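Probable protein phosphatase 2C 50 (Oryza sativa subsp. japonica, PDB 5ZCG) probably catalyses the removal of phosphate from serine and threonine residues of proteins, with magnesium in its active site, and may act in abscisic acid signalling. Local coordinates at residues 16-21 with 310-315; 59-64 with 247-252. The protein carries 5 engineered substitutions. One frame throughout, in Å; residues are numbered along the deposited sequence.

Contact 1. Residues 16-21 with 310-315; sequences MEDASA and EDNITV. With MG (magnesium ion), chain E.
The amide of Asn312 and the carboxylate of Asp18 stand nearly perpendicular, their planes 84° apart, and each receives a neighbour on one face. Over the amide lies the sulfur of Met16, SD being 3.7 Å from Asn312 CG; the bend of the Met16 chain at chi2 (58°) turns the sulfur back there. The same face takes the backbone of Glu17, whose N donates to Asn312 OD1 over 2.8 Å from 47° above the carbonyl plane. At the other end of the amide, ND2 is held by the carbonyl of Arg10. Asn312 CB in turn sits over the carboxylate face, 3.5 Å from Asp18 CG. The two carboxylate oxygens do the polar work. Thr314 OG1 donates to the anti lone pair of Asp18 OD2 over 3.0 Å, and Ser248 OG bonds to the same oxygen. Asp18 OD1 accepts from water 1 at 2.5 Å, a water that lies in the coordination shell of the chain F magnesium and also donates to Asn312 OD1. Water 2, a ligand of the chain E magnesium, lies within donating distance of Asp18 OD1 and of Asn312 O. That magnesium takes Asp311 OD2 directly, while Asp311 OD1 accepts from Asn312 N over 2.6 Å. Replacing Asp18 by an alanine would remove the carboxylate and is likely to leave the Thr314 and Ser248 hydroxyls without their common acceptor, and water 1 with one acceptor fewer. The contact thus joins two strand beginnings, 18-21 and 313-315, which run almost parallel in different sheets of the PP2C beta sandwich. Its chemistry is that of a second shell: Asp18 and Asn312 probably position metal-bound waters, and Asp311 alone of these side chains supplies a direct ligand to the chain E magnesium.

Contact 2. Residues 59-64 with 247-252; sequences VFDGHG and ASDGLW. With MG (magnesium ion), chain E; MG (magnesium ion), chain F.
Asp61 reaches across from its strand to the start of helix 249-252, and each step of its side chain finds a partner. CB rests against Ser248, 4.0 Å from Ser248 CB. With CG anti to the backbone N (chi1 -180°), the carboxylate extends straight out between the two magnesium ions and divides its oxygens between them. Asp61 OD1 binds the magnesium of chain F at 2.2 Å, a metal that also takes the carbonyl oxygen of Gly62. Asp61 OD2 binds the magnesium of chain E at 2.3 Å. There it comes within 2.8 Å of Asp249 OD1, two carboxylate oxygens brought together by the metal they share rather than by a hydrogen bond; the planes of the two carboxylates are 67° apart. Asp311 completes the protein ligands of this ion, and water 4 bridges both metals, the dinuclear arrangement of PP2C phosphatases, in which such a water is thought to attack the phosphate. Asp249 OD2 accepts over 2.6 Å from water 3, a chain E magnesium ligand, and Asp249 N donates to water 5, outside that shell. Ser248, at the N-cap of the short helix, receives Val59 CG1 at 3.5 Å from its backbone N, while its OG bonds to Asp18. Strand 53-63 is flanked by strands 18-28 and 143-151, with Thr145 OG1 accepting from Asp61 N. Phe60 turns away from the contact onto helix 67-91, whereas Val59 faces strand 313-319 of the other sheet, from whose strand 241-247 the chain enters helix 249-252.

In the fold
Read from the N terminus, the chain first passes 16-21, at the start of strand 18-28, and then 59-64, at the end of the neighbouring strand in the same sheet. It runs on through much of the fold before 247-252 returns to 59-64 and closes contact 2. Only afterwards does 310-315 come back to 16-21, so contact 1 closes the longer loop and contact 2 is nested inside it. The two touch directly, their centres about 5 Å apart, and share three waters and one magnesium. Together they show how a dinuclear centre can be assembled where two sheets of a sandwich meet, from ligands distant in sequence.

Contact 1. Residues 16-21 with 310-315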
loop_
_atom_site.group_PDB
_atom_site.type_symbol
_atom_site.label_atom_id
_atom_site.label_comp_id
_atom_site.label_asym_id
_atom_site.label_seq_id
_atom_site.Cartn_x
_atom_site.Cartn_y
_atom_site.Cartn_z
ATOM N N MET A 16 -12.733 -6.814 -2.101
ATOM C CA MET A 16 -11.447 -7.438 -2.378
ATOM C C MET A 16 -10.469 -6.405 -2.928
ATOM O O MET A 16 -10.735 -5.776 -3.959
ATOM C CB MET A 16 -11.613 -8.580 -3.378
ATOM C CG MET A 16 -10.312 -9.239 -3.765
ATOM S SD MET A 16 -9.446 -9.882 -2.326
ATOM C CE MET A 16 -8.735 -11.381 -3.015
ATOM N N GLU A 17 -9.329 -6.247 -2.252
ATOM C CA GLU A 17 -8.280 -5.342 -2.700
ATOM C C GLU A 17 -6.928 -6.023 -2.831
ATOM O O GLU A 17 -5.937 -5.345 -3.131
ATOM C CB GLU A 17 -8.167 -4.142 -1.752
ATOM C CG GLU A 17 -9.467 -3.356 -1.639
ATOM C CD GLU A 17 -9.384 -2.227 -0.634
ATOM O OE1 GLU A 17 -10.223 -1.306 -0.713
ATOM O OE2 GLU A 17 -8.486 -2.261 0.234
ATOM N N ASP A 18 -6.855 -7.328 -2.594
ATOM C CA ASP A 18 -5.682 -8.107 -2.950
ATOM C C ASP A 18 -5.713 -8.403 -4.444
ATOM O O ASP A 18 -6.781 -8.581 -5.039
ATOM C CB ASP A 18 -5.661 -9.432 -2.182
ATOM C CG ASP A 18 -5.012 -9.330 -0.812
ATOM O OD1 ASP A 18 -4.794 -8.206 -0.314
ATOM O OD2 ASP A 18 -4.741 -10.399 -0.221
ATOM N N ALA A 19 -4.527 -8.448 -5.050
ATOM C CA ALA A 19 -4.363 -8.890 -6.426
ATOM C C ALA A 19 -3.165 -9.825 -6.489
ATOM O O ALA A 19 -2.308 -9.836 -5.598
ATOM C CB ALA A 19 -4.174 -7.713 -7.392
ATOM N N SER A 20 -3.107 -10.610 -7.562
ATOM C CA SER A 20 -2.011 -11.550 -7.724
ATOM C C SER A 20 -1.700 -11.720 -9.202
ATOM O O SER A 20 -2.527 -11.436 -10.073
ATOM C CB SER A 20 -2.338 -12.898 -7.074
ATOM O OG SER A 20 -3.339 -13.577 -7.806
ATOM N N ALA A 21 -0.487 -12.186 -9.474
ATOM C CA ALA A 21 -0.025 -12.410 -10.836
ATOM C C ALA A 21 0.794 -13.687 -10.886
ATOM O O ALA A 21 1.564 -13.974 -9.965
ATOM C CB ALA A 21 0.818 -11.235 -11.352
ATOM N N GLU A 310 -8.979 -11.154 9.633
ATOM C CA GLU A 310 -9.982 -10.177 9.226
ATOM C C GLU A 310 -9.854 -9.759 7.765
ATOM O O GLU A 310 -10.829 -9.269 7.182
ATOM C CB GLU A 310 -9.865 -8.918 10.096
ATOM C CG GLU A 310 -10.478 -8.997 11.493
ATOM C CD GLU A 310 -11.890 -9.556 11.513
ATOM O OE1 GLU A 310 -12.732 -9.100 10.711
ATOM O OE2 GLU A 310 -12.164 -10.435 12.354
ATOM N N ASP A 311 -8.686 -9.936 7.164
ATOM C CA ASP A 311 -8.323 -9.251 5.933
ATOM C C ASP A 311 -8.604 -10.095 4.692
ATOM O O ASP A 311 -8.968 -11.275 4.758
ATOM C CB ASP A 311 -6.839 -8.885 5.974
ATOM C CG ASP A 311 -6.503 -7.688 5.128
ATOM O OD1 ASP A 311 -7.334 -7.271 4.294
ATOM O OD2 ASP A 311 -5.387 -7.169 5.293
ATOM N N ASN A 312 -8.423 -9.459 3.534
ATOM C CA ASN A 312 -8.265 -10.217 2.305
ATOM C C ASN A 312 -7.097 -11.179 2.478
ATOM O O ASN A 312 -6.119 -10.882 3.169
ATOM C CB ASN A 312 -7.986 -9.291 1.115
ATOM C CG ASN A 312 -9.022 -8.189 0.952
ATOM O OD1 ASN A 312 -8.738 -7.146 0.358
ATOM N ND2 ASN A 312 -10.229 -8.418 1.459
ATOM N N ILE A 313 -7.207 -12.347 1.859
ATOM C CA ILE A 313 -6.175 -13.369 1.936
ATOM C C ILE A 313 -5.829 -13.793 0.519
ATOM O O ILE A 313 -6.716 -14.165 -0.254
ATOM C CB ILE A 313 -6.622 -14.589 2.766
ATOM C CG1 ILE A 313 -7.091 -14.162 4.163
ATOM C CG2 ILE A 313 -5.483 -15.597 2.868
ATOM C CD1 ILE A 313 -7.993 -15.192 4.850
ATOM N N THR A 314 -4.545 -13.736 0.178
ATOM C CA THR A 314 -4.076 -14.190 -1.123
ATOM C C THR A 314 -2.816 -15.008 -0.910
ATOM O O THR A 314 -1.896 -14.565 -0.220
ATOM C CB THR A 314 -3.814 -13.016 -2.069
ATOM O OG1 THR A 314 -5.068 -12.420 -2.413
ATOM C CG2 THR A 314 -3.128 -13.492 -3.347
ATOM N N VAL A 315 -2.799 -16.213 -1.473
ATOM C CA VAL A 315 -1.712 -17.162 -1.285
ATOM C C VAL A 315 -1.362 -17.761 -2.637
ATOM O O VAL A 315 -2.231 -18.304 -3.329
ATOM C CB VAL A 315 -2.091 -18.281 -0.288
ATOM C CG1 VAL A 315 -0.909 -19.210 -0.050
ATOM C CG2 VAL A 315 -2.609 -17.695 1.043
HETATM MG MG MG E . -3.788 -7.134 3.848
HETATM O O HOH W 1 -5.815 -6.097 0.464
HETATM O O HOH W 2 -4.295 -8.808 2.659
HETATM O O HOH W 3 -3.398 -5.605 4.911
HETATM O O HOH W 4 -5.298 -5.879 3.241
#

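Contact 2. Residues 59-64 with 247-252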
loop_
_atom_site.group_PDB
_atom_site.type_symbol
_atom_site.label_atom_id
_atom_site.label_comp_id
_atom_site.label_asym_id
_atom_site.label_seq_id
_atom_site.Cartn_x
_atom_site.Cartn_y
_atom_site.Cartn_z
ATOM N N VAL A 59 2.312 -11.042 -5.415
ATOM C CA VAL A 59 1.153 -10.736 -4.587
ATOM C C VAL A 59 1.195 -9.252 -4.262
ATOM O O VAL A 59 2.229 -8.733 -3.812
ATOM C CB VAL A 59 1.117 -11.595 -3.310
ATOM C CG1 VAL A 59 0.047 -11.083 -2.335
ATOM C CG2 VAL A 59 0.860 -13.057 -3.675
ATOM N N PHE A 60 0.069 -8.573 -4.495
ATOM C CA PHE A 60 -0.043 -7.124 -4.366
ATOM C C PHE A 60 -1.219 -6.827 -3.446
ATOM O O PHE A 60 -2.377 -7.014 -3.830
ATOM C CB PHE A 60 -0.231 -6.474 -5.735
ATOM C CG PHE A 60 0.619 -7.095 -6.811
ATOM C CD1 PHE A 60 1.951 -6.744 -6.945
ATOM C CD2 PHE A 60 0.094 -8.055 -7.660
ATOM C CE1 PHE A 60 2.742 -7.323 -7.918
ATOM C CE2 PHE A 60 0.876 -8.639 -8.634
ATOM C CZ PHE A 60 2.204 -8.271 -8.766
ATOM N N ASP A 61 -0.925 -6.357 -2.246
ATOM C CA ASP A 61 -1.936 -6.100 -1.226
ATOM C C ASP A 61 -2.284 -4.615 -1.301
ATOM O O ASP A 61 -1.523 -3.764 -0.839
ATOM C CB ASP A 61 -1.400 -6.524 0.138
ATOM C CG ASP A 61 -2.379 -6.297 1.273
ATOM O OD1 ASP A 61 -3.435 -5.655 1.077
ATOM O OD2 ASP A 61 -2.072 -6.778 2.382
ATOM N N GLY A 62 -3.437 -4.310 -1.894
ATOM C CA GLY A 62 -3.858 -2.929 -2.016
ATOM C C GLY A 62 -4.531 -2.410 -0.754
ATOM O O GLY A 62 -5.135 -3.158 0.011
ATOM N N HIS A 63 -4.369 -1.108 -0.520
ATOM C CA HIS A 63 -5.078 -0.373 0.521
ATOM C C HIS A 63 -5.584 0.934 -0.077
ATOM O O HIS A 63 -5.040 1.439 -1.065
ATOM C CB HIS A 63 -4.192 -0.099 1.748
ATOM C CG HIS A 63 -2.883 0.546 1.417
ATOM N ND1 HIS A 63 -1.719 -0.175 1.256
ATOM C CD2 HIS A 63 -2.557 1.842 1.199
ATOM C CE1 HIS A 63 -0.731 0.650 0.959
ATOM N NE2 HIS A 63 -1.212 1.879 0.919
ATOM N N GLY A 64 -6.639 1.479 0.526
ATOM C CA GLY A 64 -7.333 2.630 -0.024
ATOM C C GLY A 64 -8.175 2.334 -1.242
ATOM O O GLY A 64 -8.856 3.236 -1.746
ATOM N N ALA A 247 2.384 -14.463 -0.038
ATOM C CA ALA A 247 1.067 -14.190 0.512
ATOM C C ALA A 247 1.016 -12.784 1.079
ATOM O O ALA A 247 2.020 -12.253 1.564
ATOM C CB ALA A 247 0.678 -15.211 1.594
ATOM N N SER A 248 -0.177 -12.198 1.026
ATOM C CA SER A 248 -0.432 -10.941 1.707
ATOM C C SER A 248 -0.502 -11.177 3.211
ATOM O O SER A 248 -0.556 -12.313 3.687
ATOM C CB SER A 248 -1.734 -10.314 1.206
ATOM O OG SER A 248 -2.825 -11.198 1.385
ATOM N N ASP A 249 -0.510 -10.079 3.971
ATOM C CA ASP A 249 -0.543 -10.203 5.423
ATOM C C ASP A 249 -1.822 -10.864 5.924
ATOM O O ASP A 249 -1.885 -11.234 7.100
ATOM C CB ASP A 249 -0.354 -8.832 6.083
ATOM C CG ASP A 249 -1.411 -7.819 5.664
ATOM O OD1 ASP A 249 -2.265 -8.140 4.813
ATOM O OD2 ASP A 249 -1.379 -6.684 6.189
ATOM N N GLY A 250 -2.836 -11.022 5.069
ATOM C CA GLY A 250 -4.002 -11.805 5.448
ATOM C C GLY A 250 -3.652 -13.212 5.891
ATOM O O GLY A 250 -4.376 -13.818 6.690
ATOM N N LEU A 251 -2.556 -13.762 5.369
ATOM C CA LEU A 251 -2.036 -15.037 5.858
ATOM C C LEU A 251 -1.096 -14.833 7.046
ATOM O O LEU A 251 -1.332 -15.377 8.132
ATOM C CB LEU A 251 -1.313 -15.786 4.731
ATOM C CG LEU A 251 -0.673 -17.118 5.135
ATOM C CD1 LEU A 251 -1.733 -18.057 5.714
ATOM C CD2 LEU A 251 0.043 -17.787 3.963
ATOM N N TRP A 252 -0.054 -14.015 6.860
ATOM C CA TRP A 252 1.036 -13.918 7.826
ATOM C C TRP A 252 0.622 -13.269 9.139
ATOM O O TRP A 252 1.329 -13.431 10.140
ATOM C CB TRP A 252 2.209 -13.142 7.218
ATOM C CG TRP A 252 2.657 -13.662 5.878
ATOM C CD1 TRP A 252 2.646 -12.987 4.691
ATOM C CD2 TRP A 252 3.181 -14.966 5.592
ATOM N NE1 TRP A 252 3.132 -13.790 3.683
ATOM C CE2 TRP A 252 3.466 -15.011 4.211
ATOM C CE3 TRP A 252 3.438 -16.101 6.370
ATOM C CZ2 TRP A 252 3.990 -16.145 3.592
ATOM C CZ3 TRP A 252 3.960 -17.225 5.753
ATOM C CH2 TRP A 252 4.229 -17.238 4.378
HETATM MG MG MG E . -3.788 -7.134 3.848
HETATM MG MG MG F . -5.309 -4.549 1.621
HETATM O O HOH W 5 0.164 -7.589 2.922
HETATM O O HOH W 3 -3.398 -5.605 4.911
HETATM O O HOH W 4 -5.298 -5.879 3.241
HETATM O O HOH W 2 -4.295 -8.808 2.659
HETATM O O HOH W 6 -4.429 -3.559 3.432
HETATM O O HOH W 7 -7.454 -3.820 1.974
#